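Local coordinates for CLIP-associating protein (Drosophila melanogaster, PDB 4G3A) that tracks microtubule plus ends and stabilises dynamic microtubules for mitotic spindle formation, seen here in its N-terminal TOG-like domain of HEAT repeats, at residues K68-F73 with E108-L113; T90-V95 with L112-L117; R202-L207 with Q223-V228; P172-L177 with R208-V213. One frame throughout, in Å; residues are numbered along the deposited sequence.

Contact 1. Residues K68-F73 with E108-L113; sequences KSLEAF and EKAQLL
With chi1 at -176°, Leu113 carries its CG away from its own backbone N and delivers CD1 to two residues of the opposing helix. Leu113 CD1 stands 3.5 Å from Phe73 CB and 3.8 Å from Leu70 CD2, and the two leucine side chains cross at about a right angle. The other methyl of Leu70, CD1, lies 4.1 Å from Ala110 CB. These groups are the apolar part of the contact, and Val95 of helix 88-98 touches Leu70, Ala110 and Leu113.

Toward solvent the contact changes character. Glu71 is extended beyond CG, whereas Lys109 bends at chi2 (-56°), which brings its CD to 3.8 Å from Glu71 CG. Their aliphatic parts therefore touch, but Lys109 NZ stays 4.7 Å from Glu71 OE1, too far for a salt bridge. Glu71 OE1 instead pairs with Lys68 NZ at 3.3 Å, a salt bridge whose hydrogen bond is weak. Without the Glu71 carboxylate, as with an alanine here, Lys68 would probably lose this mate and the methylenes of Lys109 their cover.

The segment axes run nearly parallel, 18° apart, as expected for equivalent helices of consecutive HEAT repeats, here HEAT 1 and HEAT 2. One water donates to Lys109 O at 2.8 Å and, weakly, to Leu70 O. With no direct hydrogen bond across the interface, cohesion rests on buried hydrocarbon, while opposite charges at the margin are likely to add only a diffuse attraction.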
loop_
_atom_site.group_PDB
_atom_site.type_symbol
_atom_site.label_atom_id
_atom_site.label_comp_id
_atom_site.label_asym_id
_atom_site.label_seq_id
_atom_site.Cartn_x
_atom_site.Cartn_y
_atom_site.Cartn_z
ATOM N N LYS A 68 7.707 -11.733 4.815
ATOM C CA LYS A 68 8.979 -11.315 5.389
ATOM C C LYS A 68 9.750 -10.426 4.427
ATOM O O LYS A 68 10.395 -9.474 4.851
ATOM C CB LYS A 68 9.820 -12.528 5.795
ATOM C CG LYS A 68 9.224 -13.356 6.919
ATOM C CD LYS A 68 9.756 -12.942 8.281
ATOM C CE LYS A 68 8.695 -12.230 9.096
ATOM N NZ LYS A 68 7.362 -12.900 8.977
ATOM N N SER A 69 9.681 -10.733 3.132
ATOM C CA SER A 69 10.285 -9.861 2.133
ATOM C C SER A 69 9.671 -8.450 2.167
ATOM O O SER A 69 10.386 -7.457 2.035
ATOM C CB SER A 69 10.166 -10.464 0.737
ATOM O OG SER A 69 8.840 -10.379 0.257
ATOM N N LEU A 70 8.353 -8.367 2.350
ATOM C CA LEU A 70 7.674 -7.072 2.509
ATOM C C LEU A 70 8.198 -6.341 3.748
ATOM O O LEU A 70 8.545 -5.166 3.697
ATOM C CB LEU A 70 6.161 -7.263 2.634
ATOM C CG LEU A 70 5.404 -7.739 1.393
ATOM C CD1 LEU A 70 4.010 -8.203 1.766
ATOM C CD2 LEU A 70 5.343 -6.634 0.345
ATOM N N GLU A 71 8.263 -7.059 4.861
ATOM C CA GLU A 71 8.864 -6.527 6.075
ATOM C C GLU A 71 10.324 -6.129 5.848
ATOM O O GLU A 71 10.790 -5.118 6.377
ATOM C CB GLU A 71 8.752 -7.555 7.203
ATOM C CG GLU A 71 7.308 -7.801 7.652
ATOM C CD GLU A 71 7.186 -8.887 8.715
ATOM O OE1 GLU A 71 6.354 -9.797 8.534
ATOM O OE2 GLU A 71 7.917 -8.837 9.726
ATOM N N ALA A 72 11.040 -6.915 5.047
ATOM C CA ALA A 72 12.436 -6.611 4.761
ATOM C C ALA A 72 12.511 -5.325 3.964
ATOM O O ALA A 72 13.357 -4.470 4.232
ATOM C CB ALA A 72 13.097 -7.749 3.999
ATOM N N PHE A 73 11.627 -5.191 2.975
ATOM C CA PHE A 73 11.598 -3.981 2.177
ATOM C C PHE A 73 11.250 -2.794 3.079
ATOM O O PHE A 73 11.834 -1.724 2.953
ATOM C CB PHE A 73 10.616 -4.111 1.000
ATOM C CG PHE A 73 11.187 -4.840 -0.203
ATOM C CD1 PHE A 73 12.382 -4.432 -0.777
ATOM C CD2 PHE A 73 10.510 -5.907 -0.774
ATOM C CE1 PHE A 73 12.910 -5.089 -1.887
ATOM C CE2 PHE A 73 11.033 -6.577 -1.885
ATOM C CZ PHE A 73 12.235 -6.166 -2.440
ATOM N N GLU A 108 -1.618 -6.700 5.336
ATOM C CA GLU A 108 -1.198 -5.728 6.343
ATOM C C GLU A 108 0.210 -5.233 6.069
ATOM O O GLU A 108 0.458 -4.028 5.989
ATOM C CB GLU A 108 -1.236 -6.353 7.735
ATOM C CG GLU A 108 -2.597 -6.358 8.391
ATOM C CD GLU A 108 -2.652 -7.297 9.586
ATOM O OE1 GLU A 108 -1.574 -7.712 10.070
ATOM O OE2 GLU A 108 -3.775 -7.620 10.036
ATOM N N LYS A 109 1.134 -6.175 5.925
ATOM C CA LYS A 109 2.533 -5.816 5.724
ATOM C C LYS A 109 2.718 -5.098 4.394
ATOM O O LYS A 109 3.574 -4.226 4.268
ATOM C CB LYS A 109 3.443 -7.040 5.833
ATOM C CG LYS A 109 3.354 -7.757 7.183
ATOM C CD LYS A 109 3.660 -6.811 8.337
ATOM C CE LYS A 109 3.544 -7.516 9.688
ATOM N NZ LYS A 109 3.731 -6.568 10.809
ATOM N N ALA A 110 1.898 -5.450 3.408
ATOM C CA ALA A 110 1.912 -4.739 2.136
ATOM C C ALA A 110 1.439 -3.292 2.322
ATOM O O ALA A 110 2.077 -2.348 1.849
ATOM C CB ALA A 110 1.046 -5.463 1.116
ATOM N N GLN A 111 0.329 -3.111 3.033
ATOM C CA GLN A 111 -0.176 -1.760 3.278
ATOM C C GLN A 111 0.877 -0.982 4.071
ATOM O O GLN A 111 1.134 0.197 3.827
ATOM C CB GLN A 111 -1.496 -1.817 4.054
ATOM C CG GLN A 111 -2.732 -2.188 3.215
ATOM C CD GLN A 111 -3.288 -1.011 2.433
ATOM O OE1 GLN A 111 -2.598 -0.008 2.214
ATOM N NE2 GLN A 111 -4.539 -1.128 1.994
ATOM N N LEU A 112 1.513 -1.662 5.015
ATOM C CA LEU A 112 2.516 -1.005 5.844
ATOM C C LEU A 112 3.740 -0.583 5.010
ATOM O O LEU A 112 4.270 0.507 5.191
ATOM C CB LEU A 112 2.898 -1.894 7.038
ATOM C CG LEU A 112 3.937 -1.379 8.037
ATOM C CD1 LEU A 112 3.744 0.097 8.380
ATOM C CD2 LEU A 112 3.923 -2.236 9.297
ATOM N N LEU A 113 4.175 -1.431 4.084
ATOM C CA LEU A 113 5.237 -1.053 3.148
ATOM C C LEU A 113 4.878 0.227 2.391
ATOM O O LEU A 113 5.724 1.120 2.208
ATOM C CB LEU A 113 5.521 -2.197 2.149
ATOM C CG LEU A 113 6.680 -1.993 1.163
ATOM C CD1 LEU A 113 7.248 -3.349 0.613
ATOM C CD2 LEU A 113 6.288 -1.066 0.014
HETATM O O HOH W 1 5.967 -4.101 5.727
#

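Contact 2. Residues T90-V95 with L112-L117; sequences TVLPHV and LLLRDL
Leu92 overlaps Leu114 methyl to methyl, its CD1 lying 3.7 Å from Leu114 CD2, and the two side chains cross at about a right angle. Leu92 CD1 also reaches Leu117 CD1 at 4.1 Å, so one methyl serves two leucines. Val95 spreads both its branches over the other helix. With CG1 opposite the backbone N (chi1 176°), Val95 CG1 lies 4.1 Å from Leu114 CD2, the two side chains sliding past each other in opposite directions, while Val95 CG2 meets Leu113 CD1 at 3.8 Å. Cut back to an alanine, Val95 is likely to leave a gap beside Leu113 and give Leu114 less to pack against.

Helices 88-98 and 104-119 are the antiparallel pair of HEAT 2; the two segments run at 144° between their directions, their axes 11.4 Å apart, with no hydrogen bond between them. The first is kinked at Pro93, where the regular helical bonds of Pro93 N and His94 N are missing. His94 N turns instead to Val91 O, three residues back (3.0 Å), an oxygen that Val95 N also uses (3.3 Å), from the opposite face of its plane. Beyond the pair, Leu128 of helix 125-136 touches both Leu92 and Leu117, and Ile77 of helix 63-80 touches Leu117.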
loop_
_atom_site.group_PDB
_atom_site.type_symbol
_atom_site.label_atom_id
_atom_site.label_comp_id
_atom_site.label_asym_id
_atom_site.label_seq_id
_atom_site.Cartn_x
_atom_site.Cartn_y
_atom_site.Cartn_z
ATOM N N THR A 90 10.496 -1.476 -9.467
ATOM C CA THR A 90 10.703 -2.921 -9.514
ATOM C C THR A 90 9.794 -3.620 -8.517
ATOM O O THR A 90 9.182 -4.643 -8.812
ATOM C CB THR A 90 12.170 -3.288 -9.188
ATOM O OG1 THR A 90 13.002 -2.983 -10.313
ATOM C CG2 THR A 90 12.304 -4.770 -8.851
ATOM N N VAL A 91 9.700 -3.035 -7.334
ATOM C CA VAL A 91 8.992 -3.645 -6.223
ATOM C C VAL A 91 7.477 -3.391 -6.255
ATOM O O VAL A 91 6.683 -4.305 -6.061
ATOM C CB VAL A 91 9.554 -3.095 -4.912
ATOM C CG1 VAL A 91 8.709 -3.526 -3.759
ATOM C CG2 VAL A 91 11.012 -3.548 -4.731
ATOM N N LEU A 92 7.094 -2.145 -6.511
ATOM C CA LEU A 92 5.697 -1.714 -6.383
ATOM C C LEU A 92 4.657 -2.627 -7.045
ATOM O O LEU A 92 3.635 -2.933 -6.436
ATOM C CB LEU A 92 5.509 -0.273 -6.872
ATOM C CG LEU A 92 4.269 0.433 -6.299
ATOM C CD1 LEU A 92 4.340 0.483 -4.767
ATOM C CD2 LEU A 92 4.108 1.835 -6.864
ATOM N N PRO A 93 4.901 -3.060 -8.294
ATOM C CA PRO A 93 3.849 -3.860 -8.932
ATOM C C PRO A 93 3.502 -5.129 -8.155
ATOM O O PRO A 93 2.358 -5.555 -8.192
ATOM C CB PRO A 93 4.461 -4.212 -10.296
ATOM C CG PRO A 93 5.411 -3.089 -10.565
ATOM C CD PRO A 93 5.998 -2.741 -9.232
ATOM N N HIS A 94 4.463 -5.727 -7.455
ATOM C CA HIS A 94 4.186 -6.970 -6.734
ATOM C C HIS A 94 3.617 -6.734 -5.329
ATOM O O HIS A 94 2.902 -7.577 -4.787
ATOM C CB HIS A 94 5.444 -7.840 -6.706
ATOM C CG HIS A 94 5.989 -8.095 -8.070
ATOM N ND1 HIS A 94 7.093 -7.431 -8.567
ATOM C CD2 HIS A 94 5.541 -8.881 -9.072
ATOM C CE1 HIS A 94 7.321 -7.830 -9.802
ATOM N NE2 HIS A 94 6.390 -8.708 -10.138
ATOM N N VAL A 95 3.957 -5.592 -4.746
ATOM C CA VAL A 95 3.354 -5.175 -3.493
ATOM C C VAL A 95 1.866 -4.937 -3.719
ATOM O O VAL A 95 1.034 -5.337 -2.915
ATOM C CB VAL A 95 3.995 -3.894 -2.982
ATOM C CG1 VAL A 95 3.282 -3.429 -1.718
ATOM C CG2 VAL A 95 5.485 -4.143 -2.715
ATOM N N LEU A 112 1.513 -1.662 5.015
ATOM C CA LEU A 112 2.516 -1.005 5.844
ATOM C C LEU A 112 3.740 -0.583 5.010
ATOM O O LEU A 112 4.270 0.507 5.191
ATOM C CB LEU A 112 2.898 -1.894 7.038
ATOM C CG LEU A 112 3.937 -1.379 8.037
ATOM C CD1 LEU A 112 3.744 0.097 8.380
ATOM C CD2 LEU A 112 3.923 -2.236 9.297
ATOM N N LEU A 113 4.175 -1.431 4.084
ATOM C CA LEU A 113 5.237 -1.053 3.148
ATOM C C LEU A 113 4.878 0.227 2.391
ATOM O O LEU A 113 5.724 1.120 2.208
ATOM C CB LEU A 113 5.521 -2.197 2.149
ATOM C CG LEU A 113 6.680 -1.993 1.163
ATOM C CD1 LEU A 113 7.248 -3.349 0.613
ATOM C CD2 LEU A 113 6.288 -1.066 0.014
ATOM N N LEU A 114 3.625 0.313 1.939
ATOM C CA LEU A 114 3.165 1.511 1.239
ATOM C C LEU A 114 3.217 2.744 2.150
ATOM O O LEU A 114 3.683 3.800 1.743
ATOM C CB LEU A 114 1.750 1.323 0.665
ATOM C CG LEU A 114 1.595 0.230 -0.400
ATOM C CD1 LEU A 114 0.128 0.084 -0.792
ATOM C CD2 LEU A 114 2.459 0.536 -1.612
ATOM N N ARG A 115 2.750 2.617 3.385
ATOM C CA ARG A 115 2.825 3.752 4.307
ATOM C C ARG A 115 4.284 4.142 4.597
ATOM O O ARG A 115 4.613 5.324 4.721
ATOM C CB ARG A 115 2.047 3.455 5.595
ATOM C CG ARG A 115 0.533 3.309 5.361
ATOM C CD ARG A 115 -0.268 3.451 6.662
ATOM N NE ARG A 115 0.030 2.390 7.621
ATOM C CZ ARG A 115 -0.583 1.209 7.634
ATOM N NH1 ARG A 115 -1.519 0.933 6.735
ATOM N NH2 ARG A 115 -0.263 0.298 8.540
ATOM N N ASP A 116 5.158 3.142 4.687
ATOM C CA ASP A 116 6.574 3.399 4.941
ATOM C C ASP A 116 7.220 4.187 3.799
ATOM O O ASP A 116 8.014 5.094 4.041
ATOM C CB ASP A 116 7.338 2.097 5.221
ATOM C CG ASP A 116 6.995 1.489 6.579
ATOM O OD1 ASP A 116 6.585 2.226 7.506
ATOM O OD2 ASP A 116 7.137 0.260 6.719
ATOM N N LEU A 117 6.868 3.863 2.560
ATOM C CA LEU A 117 7.360 4.632 1.415
ATOM C C LEU A 117 7.086 6.131 1.573
ATOM O O LEU A 117 7.913 6.975 1.226
ATOM C CB LEU A 117 6.726 4.137 0.111
ATOM C CG LEU A 117 7.091 2.756 -0.449
ATOM C CD1 LEU A 117 6.176 2.377 -1.611
ATOM C CD2 LEU A 117 8.566 2.711 -0.903
#

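Contact 3. Residues R202-L207 with Q223-V228; sequences RLRPDL and QKFDQV
Arg204 and Asp226 provide the ionic part of this contact. Arg204 NH2 donates to Asp226 OD1 over 2.7 Å, a short but bent bond with an N-H...O angle of 135°. The oxygen lies 29° out of the guanidinium plane, which probably contributes to the bend. On the acceptor side, the nitrogen meets Asp226 OD1 from above the carboxylate plane. A bend at chi3 turns the guanidinium across to this partner. Asp201 pairs with NH1 and Glu222 with NE of the same group, so three carboxylates surround one guanidinium and would probably limit its rotation.

A second kind of contact joins charge to hydrocarbon. Phe225 CB lies over one face of the Arg204 guanidinium, 3.7 Å from NH1, while the phenyl plane stands nearly perpendicular to that group.

The segments belong to helices 203-208 and 215-229, the closing antiparallel hairpin of the modelled chain; the short stretches 203-207 and 223-228 run at 175° between their directions, with 12.1 Å between their axes.

Purely apolar contacts gather at the far end of the Phe225 ring. Leu207 CD1 comes in the ring plane at the edge, 3.7 Å from Phe225 CE1. Leu203 CD2 arrives obliquely, 3.7 Å from Phe225 CZ. Tyr196 of helix 182-199 stacks with the Phe225 ring and also touches Arg204, connecting both halves of the contact to HEAT 3.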
loop_
_atom_site.group_PDB
_atom_site.type_symbol
_atom_site.label_atom_id
_atom_site.label_comp_id
_atom_site.label_asym_id
_atom_site.label_seq_id
_atom_site.Cartn_x
_atom_site.Cartn_y
_atom_site.Cartn_z
ATOM N N ARG A 202 -18.362 21.152 0.368
ATOM C CA ARG A 202 -18.150 21.403 -1.055
ATOM C C ARG A 202 -18.183 20.091 -1.838
ATOM O O ARG A 202 -18.285 20.096 -3.068
ATOM C CB ARG A 202 -16.818 22.114 -1.304
ATOM C CG ARG A 202 -15.629 21.172 -1.401
ATOM C CD ARG A 202 -14.444 21.810 -2.118
ATOM N NE ARG A 202 -13.659 22.673 -1.238
ATOM C CZ ARG A 202 -12.594 23.370 -1.627
ATOM N NH1 ARG A 202 -12.183 23.312 -2.888
ATOM N NH2 ARG A 202 -11.940 24.128 -0.755
ATOM N N LEU A 203 -18.091 18.971 -1.125
ATOM C CA LEU A 203 -18.120 17.656 -1.764
ATOM C C LEU A 203 -19.521 17.352 -2.295
ATOM O O LEU A 203 -19.674 16.637 -3.286
ATOM C CB LEU A 203 -17.677 16.570 -0.777
ATOM C CG LEU A 203 -17.687 15.129 -1.296
ATOM C CD1 LEU A 203 -16.780 14.994 -2.498
ATOM C CD2 LEU A 203 -17.273 14.145 -0.213
ATOM N N ARG A 204 -20.541 17.929 -1.648
ATOM C CA ARG A 204 -21.934 17.628 -1.984
ATOM C C ARG A 204 -22.324 18.017 -3.417
ATOM O O ARG A 204 -22.845 17.181 -4.161
ATOM C CB ARG A 204 -22.891 18.236 -0.935
ATOM C CG ARG A 204 -22.343 18.132 0.492
ATOM C CD ARG A 204 -23.243 18.788 1.559
ATOM N NE ARG A 204 -24.240 17.833 2.017
ATOM C CZ ARG A 204 -24.315 17.345 3.248
ATOM N NH1 ARG A 204 -23.475 17.744 4.183
ATOM N NH2 ARG A 204 -25.260 16.467 3.541
ATOM N N PRO A 205 -22.082 19.278 -3.814
ATOM C CA PRO A 205 -22.370 19.665 -5.205
ATOM C C PRO A 205 -21.397 19.029 -6.202
ATOM O O PRO A 205 -21.733 18.866 -7.373
ATOM C CB PRO A 205 -22.205 21.190 -5.185
ATOM C CG PRO A 205 -21.311 21.457 -4.000
ATOM C CD PRO A 205 -21.719 20.440 -2.986
ATOM N N ASP A 206 -20.198 18.681 -5.744
ATOM C CA ASP A 206 -19.254 17.943 -6.574
ATOM C C ASP A 206 -19.862 16.618 -6.993
ATOM O O ASP A 206 -19.766 16.211 -8.150
ATOM C CB ASP A 206 -17.973 17.651 -5.793
ATOM C CG ASP A 206 -16.972 18.785 -5.853
ATOM O OD1 ASP A 206 -17.209 19.756 -6.607
ATOM O OD2 ASP A 206 -15.943 18.694 -5.148
ATOM N N LEU A 207 -20.456 15.923 -6.030
ATOM C CA LEU A 207 -21.071 14.638 -6.314
ATOM C C LEU A 207 -22.351 14.843 -7.103
ATOM O O LEU A 207 -22.736 14.001 -7.907
ATOM C CB LEU A 207 -21.342 13.855 -5.029
ATOM C CG LEU A 207 -20.119 13.540 -4.170
ATOM C CD1 LEU A 207 -20.563 13.100 -2.774
ATOM C CD2 LEU A 207 -19.227 12.476 -4.835
ATOM N N GLN A 223 -26.862 11.684 3.607
ATOM C CA GLN A 223 -27.258 11.303 4.959
ATOM C C GLN A 223 -26.018 10.996 5.788
ATOM O O GLN A 223 -25.902 11.432 6.927
ATOM C CB GLN A 223 -28.203 10.103 4.948
ATOM C CG GLN A 223 -29.637 10.460 4.614
ATOM C CD GLN A 223 -30.510 9.239 4.389
ATOM O OE1 GLN A 223 -30.093 8.106 4.641
ATOM N NE2 GLN A 223 -31.728 9.465 3.908
ATOM N N LYS A 224 -25.076 10.266 5.200
ATOM C CA LYS A 224 -23.856 9.928 5.923
ATOM C C LYS A 224 -22.996 11.150 6.258
ATOM O O LYS A 224 -22.395 11.214 7.330
ATOM C CB LYS A 224 -23.069 8.860 5.172
ATOM C CG LYS A 224 -23.721 7.498 5.280
ATOM C CD LYS A 224 -23.175 6.516 4.264
ATOM C CE LYS A 224 -23.842 5.152 4.415
ATOM N NZ LYS A 224 -23.409 4.463 5.665
ATOM N N PHE A 225 -22.945 12.124 5.356
ATOM C CA PHE A 225 -22.223 13.365 5.642
ATOM C C PHE A 225 -22.885 14.132 6.794
ATOM O O PHE A 225 -22.206 14.647 7.682
ATOM C CB PHE A 225 -22.141 14.255 4.401
ATOM C CG PHE A 225 -21.465 13.599 3.220
ATOM C CD1 PHE A 225 -21.577 14.146 1.953
ATOM C CD2 PHE A 225 -20.731 12.437 3.383
ATOM C CE1 PHE A 225 -20.968 13.553 0.870
ATOM C CE2 PHE A 225 -20.114 11.825 2.294
ATOM C CZ PHE A 225 -20.231 12.391 1.042
ATOM N N ASP A 226 -24.211 14.212 6.760
ATOM C CA ASP A 226 -24.947 14.898 7.814
ATOM C C ASP A 226 -24.582 14.256 9.136
ATOM O O ASP A 226 -24.325 14.945 10.119
ATOM C CB ASP A 226 -26.456 14.778 7.601
ATOM C CG ASP A 226 -26.951 15.607 6.440
ATOM O OD1 ASP A 226 -26.253 16.562 6.052
ATOM O OD2 ASP A 226 -28.051 15.306 5.927
ATOM N N GLN A 227 -24.565 12.926 9.144
ATOM C CA GLN A 227 -24.237 12.177 10.348
ATOM C C GLN A 227 -22.834 12.514 10.868
ATOM O O GLN A 227 -22.624 12.651 12.081
ATOM C CB GLN A 227 -24.393 10.674 10.111
ATOM C CG GLN A 227 -24.367 9.857 11.386
ATOM C CD GLN A 227 -25.311 10.410 12.453
ATOM O OE1 GLN A 227 -26.478 10.711 12.177
ATOM N NE2 GLN A 227 -24.807 10.548 13.680
ATOM N N VAL A 228 -21.873 12.651 9.958
ATOM C CA VAL A 228 -20.528 13.061 10.355
ATOM C C VAL A 228 -20.563 14.453 10.994
ATOM O O VAL A 228 -19.939 14.693 12.029
ATOM C CB VAL A 228 -19.554 13.063 9.160
ATOM C CG1 VAL A 228 -18.272 13.804 9.518
ATOM C CG2 VAL A 228 -19.258 11.626 8.694
#

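Contact 4. Residues P172-L177 with R208-V213; sequences PVCALL and RRMDDV
The carboxylate of Asp212 is the flat group that meets the opposing segment, and it lies beside the Cys174-Ala175 peptide, with Cys174 O and Ala175 CA off the same side of its plane. Asp212 OD2 comes to 3.4 Å from Cys174 O, and Asp212 OD1 to 4.2 Å from Ala175 CA. Both oxygens in the closer pair are acceptors, so no hydrogen bond joins them. Their proximity is probably mildly unfavourable, and the exposed position of Asp212 should let solvent soften it.

Attraction comes from the apolar side. Cys174 has its SG turned opposite its carbonyl carbon (chi1 -75°), which directs the sulfur at the loop. There Val213 CG2 lies 3.5 Å from Cys174 SG and 3.8 Å from Cys174 CB. Val213 CG2 also reaches Leu177 CD1 at 4.0 Å, the two side chains meeting obliquely, so one methyl touches two residues three apart in sequence. Met210, present as selenomethionine, adds its CG, 4.0 Å from Cys174 SG. It is the centre of an inverse gamma turn, a tight three-residue turn in a segment without regular helix or strand. The nearest CA atoms are those of Cys174 and Val213, 6.5 Å apart.

The contact thus fastens the link between helices 203-208 and 215-229 onto helix 170-175 of HEAT 3. Leu177 also packs on Ala188 and Ile189 of helix 182-199, its carbonyl oxygen accepts from Lys217 of helix 215-229, and Val173 and Leu176 lie against Leu149 of helix 142-159.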
loop_
_atom_site.group_PDB
_atom_site.type_symbol
_atom_site.label_atom_id
_atom_site.label_comp_id
_atom_site.label_asym_id
_atom_site.label_seq_id
_atom_site.Cartn_x
_atom_site.Cartn_y
_atom_site.Cartn_z
ATOM N N PRO A 172 -13.109 8.474 -10.158
ATOM C CA PRO A 172 -12.847 7.033 -10.064
ATOM C C PRO A 172 -13.416 6.364 -8.810
ATOM O O PRO A 172 -13.870 5.225 -8.911
ATOM C CB PRO A 172 -11.313 6.937 -10.080
ATOM C CG PRO A 172 -10.814 8.320 -9.908
ATOM C CD PRO A 172 -11.877 9.243 -10.390
ATOM N N VAL A 173 -13.384 7.025 -7.653
ATOM C CA VAL A 173 -14.001 6.424 -6.471
ATOM C C VAL A 173 -15.515 6.252 -6.701
ATOM O O VAL A 173 -16.109 5.231 -6.345
ATOM C CB VAL A 173 -13.751 7.266 -5.206
ATOM C CG1 VAL A 173 -14.629 6.768 -4.045
ATOM C CG2 VAL A 173 -12.272 7.235 -4.841
ATOM N N CYS A 174 -16.140 7.246 -7.311
ATOM C CA CYS A 174 -17.569 7.134 -7.603
ATOM C C CYS A 174 -17.857 5.965 -8.553
ATOM O O CYS A 174 -18.850 5.269 -8.390
ATOM C CB CYS A 174 -18.121 8.447 -8.146
ATOM S SG CYS A 174 -18.352 9.730 -6.871
ATOM N N ALA A 175 -16.977 5.739 -9.528
ATOM C CA ALA A 175 -17.122 4.591 -10.420
ATOM C C ALA A 175 -17.181 3.283 -9.642
ATOM O O ALA A 175 -17.885 2.357 -10.035
ATOM C CB ALA A 175 -15.984 4.549 -11.443
ATOM N N LEU A 176 -16.430 3.199 -8.545
ATOM C CA LEU A 176 -16.446 1.993 -7.720
ATOM C C LEU A 176 -17.732 1.778 -6.912
ATOM O O LEU A 176 -17.943 0.690 -6.368
ATOM C CB LEU A 176 -15.211 1.929 -6.814
ATOM C CG LEU A 176 -13.893 1.709 -7.577
ATOM C CD1 LEU A 176 -12.760 1.437 -6.609
ATOM C CD2 LEU A 176 -14.024 0.566 -8.570
ATOM N N LEU A 177 -18.586 2.806 -6.826
ATOM C CA LEU A 177 -19.919 2.624 -6.247
ATOM C C LEU A 177 -20.717 1.574 -7.019
ATOM O O LEU A 177 -21.552 0.885 -6.444
ATOM C CB LEU A 177 -20.708 3.948 -6.214
ATOM C CG LEU A 177 -20.181 5.014 -5.247
ATOM C CD1 LEU A 177 -20.900 6.351 -5.443
ATOM C CD2 LEU A 177 -20.325 4.545 -3.807
ATOM N N ARG A 208 -23.017 15.969 -6.890
ATOM C CA ARG A 208 -24.288 16.165 -7.568
ATOM C C ARG A 208 -24.098 16.312 -9.082
ATOM O O ARG A 208 -24.997 15.984 -9.855
ATOM C CB ARG A 208 -25.038 17.362 -6.989
ATOM C CG ARG A 208 -26.527 17.314 -7.270
ATOM C CD ARG A 208 -27.196 18.557 -6.766
ATOM N NE ARG A 208 -28.581 18.652 -7.211
ATOM C CZ ARG A 208 -29.635 18.478 -6.419
ATOM N NH1 ARG A 208 -29.462 18.188 -5.134
ATOM N NH2 ARG A 208 -30.860 18.599 -6.913
ATOM N N ARG A 209 -22.926 16.791 -9.493
ATOM C CA ARG A 209 -22.573 16.900 -10.912
ATOM C C ARG A 209 -22.119 15.549 -11.483
ATOM O O ARG A 209 -22.016 15.370 -12.694
ATOM C CB ARG A 209 -21.458 17.935 -11.108
ATOM C CG ARG A 209 -20.074 17.391 -10.765
ATOM C CD ARG A 209 -18.954 18.427 -10.879
ATOM N NE ARG A 209 -18.562 18.693 -12.262
ATOM C CZ ARG A 209 -17.980 17.806 -13.067
ATOM N NH1 ARG A 209 -17.727 16.575 -12.641
ATOM N NH2 ARG A 209 -17.657 18.149 -14.306
HETATM N N MSE A 210 -21.841 14.603 -10.597
HETATM C CA MSE A 210 -21.393 13.280 -10.997
HETATM C C MSE A 210 -22.591 12.510 -11.539
HETATM O O MSE A 210 -23.250 11.787 -10.796
HETATM C CB MSE A 210 -20.816 12.542 -9.785
HETATM C CG MSE A 210 -19.532 11.788 -10.030
HETATM SE SE MSE A 210 -18.018 12.959 -10.362
HETATM C CE MSE A 210 -17.920 13.855 -8.672
ATOM N N ASP A 211 -22.876 12.660 -12.830
ATOM C CA ASP A 211 -24.016 11.971 -13.435
ATOM C C ASP A 211 -23.868 10.450 -13.335
ATOM O O ASP A 211 -24.826 9.704 -13.531
ATOM C CB ASP A 211 -24.237 12.419 -14.884
ATOM C CG ASP A 211 -23.001 12.257 -15.747
ATOM O OD1 ASP A 211 -21.941 11.856 -15.223
ATOM O OD2 ASP A 211 -23.099 12.539 -16.957
ATOM N N ASP A 212 -22.655 10.009 -13.027
ATOM C CA ASP A 212 -22.413 8.638 -12.613
ATOM C C ASP A 212 -23.313 8.259 -11.431
ATOM O O ASP A 212 -24.207 7.417 -11.568
ATOM C CB ASP A 212 -20.943 8.491 -12.196
ATOM C CG ASP A 212 -20.520 7.040 -11.987
ATOM O OD1 ASP A 212 -19.888 6.463 -12.903
ATOM O OD2 ASP A 212 -20.798 6.486 -10.901
ATOM N N VAL A 213 -23.091 8.921 -10.291
ATOM C CA VAL A 213 -23.764 8.635 -9.018
ATOM C C VAL A 213 -25.292 8.731 -9.078
ATOM O O VAL A 213 -25.854 9.821 -9.236
ATOM C CB VAL A 213 -23.281 9.598 -7.918
ATOM C CG1 VAL A 213 -23.984 9.310 -6.606
ATOM C CG2 VAL A 213 -21.768 9.513 -7.757
#

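All four contacts are mainly buried. Contacts 1 and 2 form one continuous core near the chain's centre, their midpoints about 7 Å apart: both use helix 104-119 and share Leu113, and Phe73 CZ lies 3.7 Å from Val91 CG2. Contact 1 joins successive repeats, contact 2 the two helices within one. Contacts 3 and 4 lie far from that centre, toward the C-terminal end; their segments alternate along the chain, and Leu207 CD2 meets Cys174 SG at 3.5 Å. Contact 2 is wholly apolar, whereas contacts 1, 3 and 4 have partly exposed or exposed polar members, with a direct salt bridge across the segments in contact 3 alone.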